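Local coordinates for intracellular sulfur oxidation protein dsrF (Allochromatium vinosum, PDB 2HY5) that is of unknown precise function but could take part in the oxidation of intracellular sulfur, as one of the three proteins of the DsrEFH complex, at residues B[9-14]-B[42-47]; B[14-19]-B[48-53]. All coordinates share one frame; numbering follows the deposited sequence.

Interaction 1: residues B[9-14]-B[42-47]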
loop_
_atom_site.group_PDB
_atom_site.type_symbol
_atom_site.label_atom_id
_atom_site.label_comp_id
_atom_site.label_asym_id
_atom_site.label_seq_id
_atom_site.Cartn_x
_atom_site.Cartn_y
_atom_site.Cartn_z
ATOM N N MET B 9 8.593 21.659 -0.084
ATOM C CA MET B 9 8.941 20.707 -1.137
ATOM C C MET B 9 7.851 19.653 -1.224
ATOM O O MET B 9 7.385 19.147 -0.206
ATOM C CB MET B 9 10.273 19.996 -0.849
ATOM C CG MET B 9 10.564 18.857 -1.838
ATOM S SD MET B 9 12.068 17.900 -1.530
ATOM C CE MET B 9 13.278 18.997 -2.186
ATOM N N TYR B 10 7.439 19.335 -2.445
ATOM C CA TYR B 10 6.434 18.306 -2.681
ATOM C C TYR B 10 7.198 17.153 -3.304
ATOM O O TYR B 10 7.614 17.237 -4.456
ATOM C CB TYR B 10 5.366 18.827 -3.641
ATOM C CG TYR B 10 4.470 19.856 -3.003
ATOM C CD1 TYR B 10 3.340 19.468 -2.287
ATOM C CD2 TYR B 10 4.765 21.218 -3.084
ATOM C CE1 TYR B 10 2.524 20.406 -1.664
ATOM C CE2 TYR B 10 3.953 22.167 -2.460
ATOM C CZ TYR B 10 2.833 21.751 -1.754
ATOM O OH TYR B 10 2.022 22.674 -1.130
ATOM N N LEU B 11 7.395 16.093 -2.527
ATOM C CA LEU B 11 8.147 14.924 -2.972
ATOM C C LEU B 11 7.270 13.841 -3.588
ATOM O O LEU B 11 6.583 13.110 -2.877
ATOM C CB LEU B 11 8.924 14.341 -1.790
ATOM C CG LEU B 11 9.777 13.095 -2.023
ATOM C CD1 LEU B 11 10.858 13.388 -3.041
ATOM C CD2 LEU B 11 10.391 12.658 -0.701
ATOM N N ASN B 12 7.315 13.745 -4.915
ATOM C CA ASN B 12 6.542 12.759 -5.665
ATOM C C ASN B 12 7.418 11.578 -6.063
ATOM O O ASN B 12 8.363 11.737 -6.829
ATOM C CB ASN B 12 5.956 13.411 -6.917
ATOM C CG ASN B 12 4.867 14.402 -6.592
ATOM O OD1 ASN B 12 3.910 14.076 -5.889
ATOM N ND2 ASN B 12 5.000 15.619 -7.103
ATOM N N ARG B 13 7.089 10.392 -5.560
ATOM C CA ARG B 13 7.881 9.203 -5.848
ATOM C C ARG B 13 7.101 8.004 -6.370
ATOM O O ARG B 13 7.690 6.958 -6.637
ATOM C CB ARG B 13 8.649 8.779 -4.589
ATOM C CG ARG B 13 9.705 9.777 -4.134
ATOM C CD ARG B 13 10.417 9.286 -2.876
ATOM N NE ARG B 13 10.983 7.952 -3.064
ATOM C CZ ARG B 13 10.609 6.879 -2.375
ATOM N NH1 ARG B 13 9.668 6.976 -1.443
ATOM N NH2 ARG B 13 11.169 5.703 -2.622
ATOM N N LYS B 14 5.788 8.142 -6.513
ATOM C CA LYS B 14 4.976 7.028 -6.990
ATOM C C LYS B 14 4.434 7.212 -8.403
ATOM O O LYS B 14 4.167 8.329 -8.849
ATOM C CB LYS B 14 3.817 6.775 -6.020
ATOM C CG LYS B 14 4.277 6.416 -4.615
ATOM C CD LYS B 14 3.101 6.180 -3.689
ATOM C CE LYS B 14 3.553 5.938 -2.255
ATOM N NZ LYS B 14 4.419 4.735 -2.124
ATOM N N LEU B 42 9.349 18.065 -6.680
ATOM C CA LEU B 42 10.383 17.144 -7.127
ATOM C C LEU B 42 9.813 15.788 -7.485
ATOM O O LEU B 42 9.021 15.218 -6.735
ATOM C CB LEU B 42 11.441 16.964 -6.030
ATOM C CG LEU B 42 12.511 15.888 -6.263
ATOM C CD1 LEU B 42 13.363 16.255 -7.470
ATOM C CD2 LEU B 42 13.382 15.756 -5.019
ATOM N N PHE B 43 10.216 15.277 -8.640
ATOM C CA PHE B 43 9.776 13.969 -9.087
ATOM C C PHE B 43 11.009 13.093 -9.031
ATOM O O PHE B 43 12.002 13.351 -9.709
ATOM C CB PHE B 43 9.208 14.038 -10.505
ATOM C CG PHE B 43 7.964 14.873 -10.609
ATOM C CD1 PHE B 43 8.045 16.257 -10.715
ATOM C CD2 PHE B 43 6.707 14.277 -10.550
ATOM C CE1 PHE B 43 6.893 17.041 -10.759
ATOM C CE2 PHE B 43 5.550 15.049 -10.592
ATOM C CZ PHE B 43 5.642 16.435 -10.698
ATOM N N LEU B 44 10.935 12.068 -8.194
ATOM C CA LEU B 44 12.034 11.142 -7.983
ATOM C C LEU B 44 11.539 9.704 -8.066
ATOM O O LEU B 44 10.361 9.424 -7.826
ATOM C CB LEU B 44 12.649 11.409 -6.603
ATOM C CG LEU B 44 13.686 10.438 -6.035
ATOM C CD1 LEU B 44 14.959 10.489 -6.870
ATOM C CD2 LEU B 44 13.978 10.807 -4.584
ATOM N N ASP B 45 12.444 8.790 -8.396
ATOM C CA ASP B 45 12.087 7.380 -8.516
ATOM C C ASP B 45 10.892 7.234 -9.459
ATOM O O ASP B 45 10.868 7.873 -10.511
ATOM C CB ASP B 45 11.783 6.794 -7.133
ATOM C CG ASP B 45 13.018 6.759 -6.231
ATOM O OD1 ASP B 45 14.121 6.466 -6.742
ATOM O OD2 ASP B 45 12.891 7.012 -5.014
ATOM N N ASP B 46 9.899 6.421 -9.103
ATOM C CA ASP B 46 8.753 6.249 -9.997
ATOM C C ASP B 46 7.940 7.519 -10.184
ATOM O O ASP B 46 7.057 7.577 -11.038
ATOM C CB ASP B 46 7.837 5.114 -9.524
ATOM C CG ASP B 46 8.370 3.738 -9.890
ATOM O OD1 ASP B 46 9.285 3.653 -10.734
ATOM O OD2 ASP B 46 7.858 2.741 -9.336
ATOM N N GLY B 47 8.239 8.537 -9.386
ATOM C CA GLY B 47 7.530 9.795 -9.520
ATOM C C GLY B 47 7.776 10.431 -10.879
ATOM O O GLY B 47 6.950 11.201 -11.374
#

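Interaction 2: residues B[14-19]-B[48-53]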
loop_
_atom_site.group_PDB
_atom_site.type_symbol
_atom_site.label_atom_id
_atom_site.label_comp_id
_atom_site.label_asym_id
_atom_site.label_seq_id
_atom_site.Cartn_x
_atom_site.Cartn_y
_atom_site.Cartn_z
ATOM N N LYS B 14 5.788 8.142 -6.513
ATOM C CA LYS B 14 4.976 7.028 -6.990
ATOM C C LYS B 14 4.434 7.212 -8.403
ATOM O O LYS B 14 4.167 8.329 -8.849
ATOM C CB LYS B 14 3.817 6.775 -6.020
ATOM C CG LYS B 14 4.277 6.416 -4.615
ATOM C CD LYS B 14 3.101 6.180 -3.689
ATOM C CE LYS B 14 3.553 5.938 -2.255
ATOM N NZ LYS B 14 4.419 4.735 -2.124
ATOM N N ALA B 15 4.302 6.098 -9.116
ATOM C CA ALA B 15 3.789 6.124 -10.477
ATOM C C ALA B 15 2.306 6.452 -10.421
ATOM O O ALA B 15 1.632 6.144 -9.441
ATOM C CB ALA B 15 4.003 4.763 -11.149
ATOM N N PRO B 16 1.778 7.089 -11.477
ATOM C CA PRO B 16 0.363 7.457 -11.538
ATOM C C PRO B 16 -0.557 6.269 -11.827
ATOM O O PRO B 16 -0.113 5.230 -12.325
ATOM C CB PRO B 16 0.340 8.498 -12.652
ATOM C CG PRO B 16 1.362 7.969 -13.595
ATOM C CD PRO B 16 2.497 7.574 -12.670
ATOM N N TYR B 17 -1.830 6.438 -11.474
ATOM C CA TYR B 17 -2.893 5.457 -11.694
ATOM C C TYR B 17 -2.931 4.192 -10.845
ATOM O O TYR B 17 -4.009 3.772 -10.431
ATOM C CB TYR B 17 -2.946 5.092 -13.179
ATOM C CG TYR B 17 -3.112 6.304 -14.053
ATOM C CD1 TYR B 17 -2.081 6.729 -14.892
ATOM C CD2 TYR B 17 -4.281 7.067 -14.006
ATOM C CE1 TYR B 17 -2.207 7.884 -15.656
ATOM C CE2 TYR B 17 -4.414 8.225 -14.768
ATOM C CZ TYR B 17 -3.373 8.628 -15.586
ATOM O OH TYR B 17 -3.489 9.789 -16.315
ATOM N N GLY B 18 -1.779 3.581 -10.591
ATOM C CA GLY B 18 -1.753 2.374 -9.772
ATOM C C GLY B 18 -2.271 2.687 -8.378
ATOM O O GLY B 18 -2.870 1.837 -7.704
ATOM N N THR B 19 -2.015 3.916 -7.943
ATOM C CA THR B 19 -2.470 4.410 -6.649
ATOM C C THR B 19 -2.945 5.841 -6.870
ATOM O O THR B 19 -2.677 6.443 -7.908
ATOM C CB THR B 19 -1.349 4.425 -5.587
ATOM O OG1 THR B 19 -0.222 5.164 -6.080
ATOM C CG2 THR B 19 -0.921 3.007 -5.229
ATOM N N VAL B 48 8.908 10.115 -11.504
ATOM C CA VAL B 48 9.192 10.697 -12.812
ATOM C C VAL B 48 8.174 10.218 -13.848
ATOM O O VAL B 48 7.968 10.864 -14.866
ATOM C CB VAL B 48 10.627 10.364 -13.304
ATOM C CG1 VAL B 48 11.649 10.818 -12.253
ATOM C CG2 VAL B 48 10.766 8.880 -13.589
ATOM N N TYR B 49 7.533 9.084 -13.577
ATOM C CA TYR B 49 6.530 8.544 -14.491
ATOM C C TYR B 49 5.271 9.407 -14.486
ATOM O O TYR B 49 4.442 9.326 -15.398
ATOM C CB TYR B 49 6.179 7.107 -14.091
ATOM C CG TYR B 49 7.157 6.063 -14.588
ATOM C CD1 TYR B 49 7.583 5.031 -13.755
ATOM C CD2 TYR B 49 7.607 6.073 -15.908
ATOM C CE1 TYR B 49 8.430 4.031 -14.221
ATOM C CE2 TYR B 49 8.452 5.081 -16.386
ATOM C CZ TYR B 49 8.857 4.063 -15.537
ATOM O OH TYR B 49 9.669 3.068 -16.018
ATOM N N GLN B 50 5.113 10.226 -13.450
ATOM C CA GLN B 50 3.943 11.092 -13.374
ATOM C C GLN B 50 3.948 12.130 -14.494
ATOM O O GLN B 50 2.902 12.662 -14.868
ATOM C CB GLN B 50 3.898 11.814 -12.026
ATOM C CG GLN B 50 3.600 10.922 -10.833
ATOM C CD GLN B 50 3.454 11.723 -9.549
ATOM O OE1 GLN B 50 3.058 12.887 -9.580
ATOM N NE2 GLN B 50 3.746 11.098 -8.418
ATOM N N LEU B 51 5.128 12.410 -15.039
ATOM C CA LEU B 51 5.248 13.414 -16.089
ATOM C C LEU B 51 5.367 12.909 -17.520
ATOM O O LEU B 51 5.717 13.680 -18.406
ATOM C CB LEU B 51 6.436 14.334 -15.795
ATOM C CG LEU B 51 6.379 15.156 -14.505
ATOM C CD1 LEU B 51 7.646 15.991 -14.384
ATOM C CD2 LEU B 51 5.147 16.047 -14.519
ATOM N N THR B 52 5.079 11.633 -17.764
ATOM C CA THR B 52 5.178 11.114 -19.124
ATOM C C THR B 52 4.158 11.781 -20.039
ATOM O O THR B 52 3.058 12.136 -19.613
ATOM C CB THR B 52 4.965 9.583 -19.181
ATOM O OG1 THR B 52 3.667 9.262 -18.670
ATOM C CG2 THR B 52 6.028 8.867 -18.370
ATOM N N ARG B 53 4.533 11.951 -21.299
ATOM C CA ARG B 53 3.650 12.578 -22.268
ATOM C C ARG B 53 2.810 11.524 -22.982
ATOM O O ARG B 53 3.166 10.347 -23.011
ATOM C CB ARG B 53 4.475 13.367 -23.290
ATOM C CG ARG B 53 5.365 12.497 -24.155
ATOM C CD ARG B 53 6.474 13.286 -24.851
ATOM N NE ARG B 53 5.983 14.416 -25.635
ATOM C CZ ARG B 53 5.779 15.639 -25.150
ATOM N NH1 ARG B 53 6.023 15.903 -23.874
ATOM N NH2 ARG B 53 5.336 16.603 -25.947
#

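Interaction 1: residues B[9-14]-B[42-47]
M9 brings its thioether to the flank of L42, with M9 SD 4.3 Å from L42 CD2. At Y10 it is the backbone that joins the strands: its carbonyl accepts the amide of L42, while the phenol ring leads away to helix 21-32 and to F134. L11 pairs with L42 in register, and the two side chains run alongside each other, L11 CD1 meeting L42 CD2 at 4.0 Å; the same methyl of L11 also reaches L44 CD2. These are the first two parallel strands of the DsrE/DsrF-like alpha/beta fold, 7-12 and 38-43, joined through helix 21-32 in a beta-alpha-beta crossover. N12 continues the ladder, its N-H given to L42 O, and N12 O takes L44 N at 2.9 Å in a nearly straight bond. On the sheet face opposite to L11 and L42, the N12 amide lies over the F43 ring, N12 ND2 3.6 Å from F43 CE2 and the two planes 33° apart. Past the strand end, the CA of R13 approaches L44 O, while its side chain runs beside L44 and bends at chi3 (55°), which turns the guanidinium edge to D45. R13 NE and NH2 both grip D45 OD2 side-on, at 2.9 and 3.2 Å, making a salt bridge in which the carboxylate stands 80° to the guanidinium plane. That oxygen also bonds S19 of a DsrH chain. The backbone of K14 passes the turn at D46 and G47, while its NZ goes to the L102 carbonyl of the same DsrH chain.

Interaction 2: residues B[14-19]-B[48-53]
Y49 meets the 14-19 loop through the root of its side chain: Y49 CB packs 4.0 Å from P16 CD and also touches the methyl of A15. The phenol ring leads away from the loop and stacks on Y38 of a DsrH chain, a residue that A15 and P16 also pack against. Y49 O lies beside the pyrrolidine, 3.8 Å from P16 CD. Q50 follows and makes the one hydrogen bond between the segments. Its chain is extended beyond CG (chi2 -175°), which carries the amide past the P16 ring, whose CD touches Q50 CG, to the backbone of K14. There Q50 NE2 donates to K14 O at 2.8 Å, with an N-H...O angle of 161°; the donor lies in the carbonyl plane, and the acceptor is close to the plane of the amide. OE1, the other end of the amide, bonds the hydroxyl of Y69, so both ends hold its rotation. With an alanine here the K14 carbonyl would probably lose this donor and the Y69 hydroxyl its partner, and a gap would be likely to open beside P16. The contact lies beyond the ends of strands 7-12 and 38-43, with A22 of helix 21-32 touching both P16 and Q50, and F43 of strand 38-43 packed against Q50.

The centres of the two interactions are 9 Å apart, and K14 belongs to both. Their segments alternate along the chain: 9-14 runs directly into 14-19, and after helix 21-32 the end of strand 38-43 begins segment 42-47, which runs directly into 48-53. Interaction 1 joins neighbouring parallel strands at their C-terminal ends, and interaction 2 joins the loops that leave them. The two contacts touch where Q50 packs on N12, where V48 meets the F43 carbonyl and where D46 lies against A15. Residues of both also meet DsrH; G18 makes backbone hydrogen bonds to a DsrE chain, and K14 adds a weak one, which places this end of the sheet at subunit interfaces of the six-chain assembly.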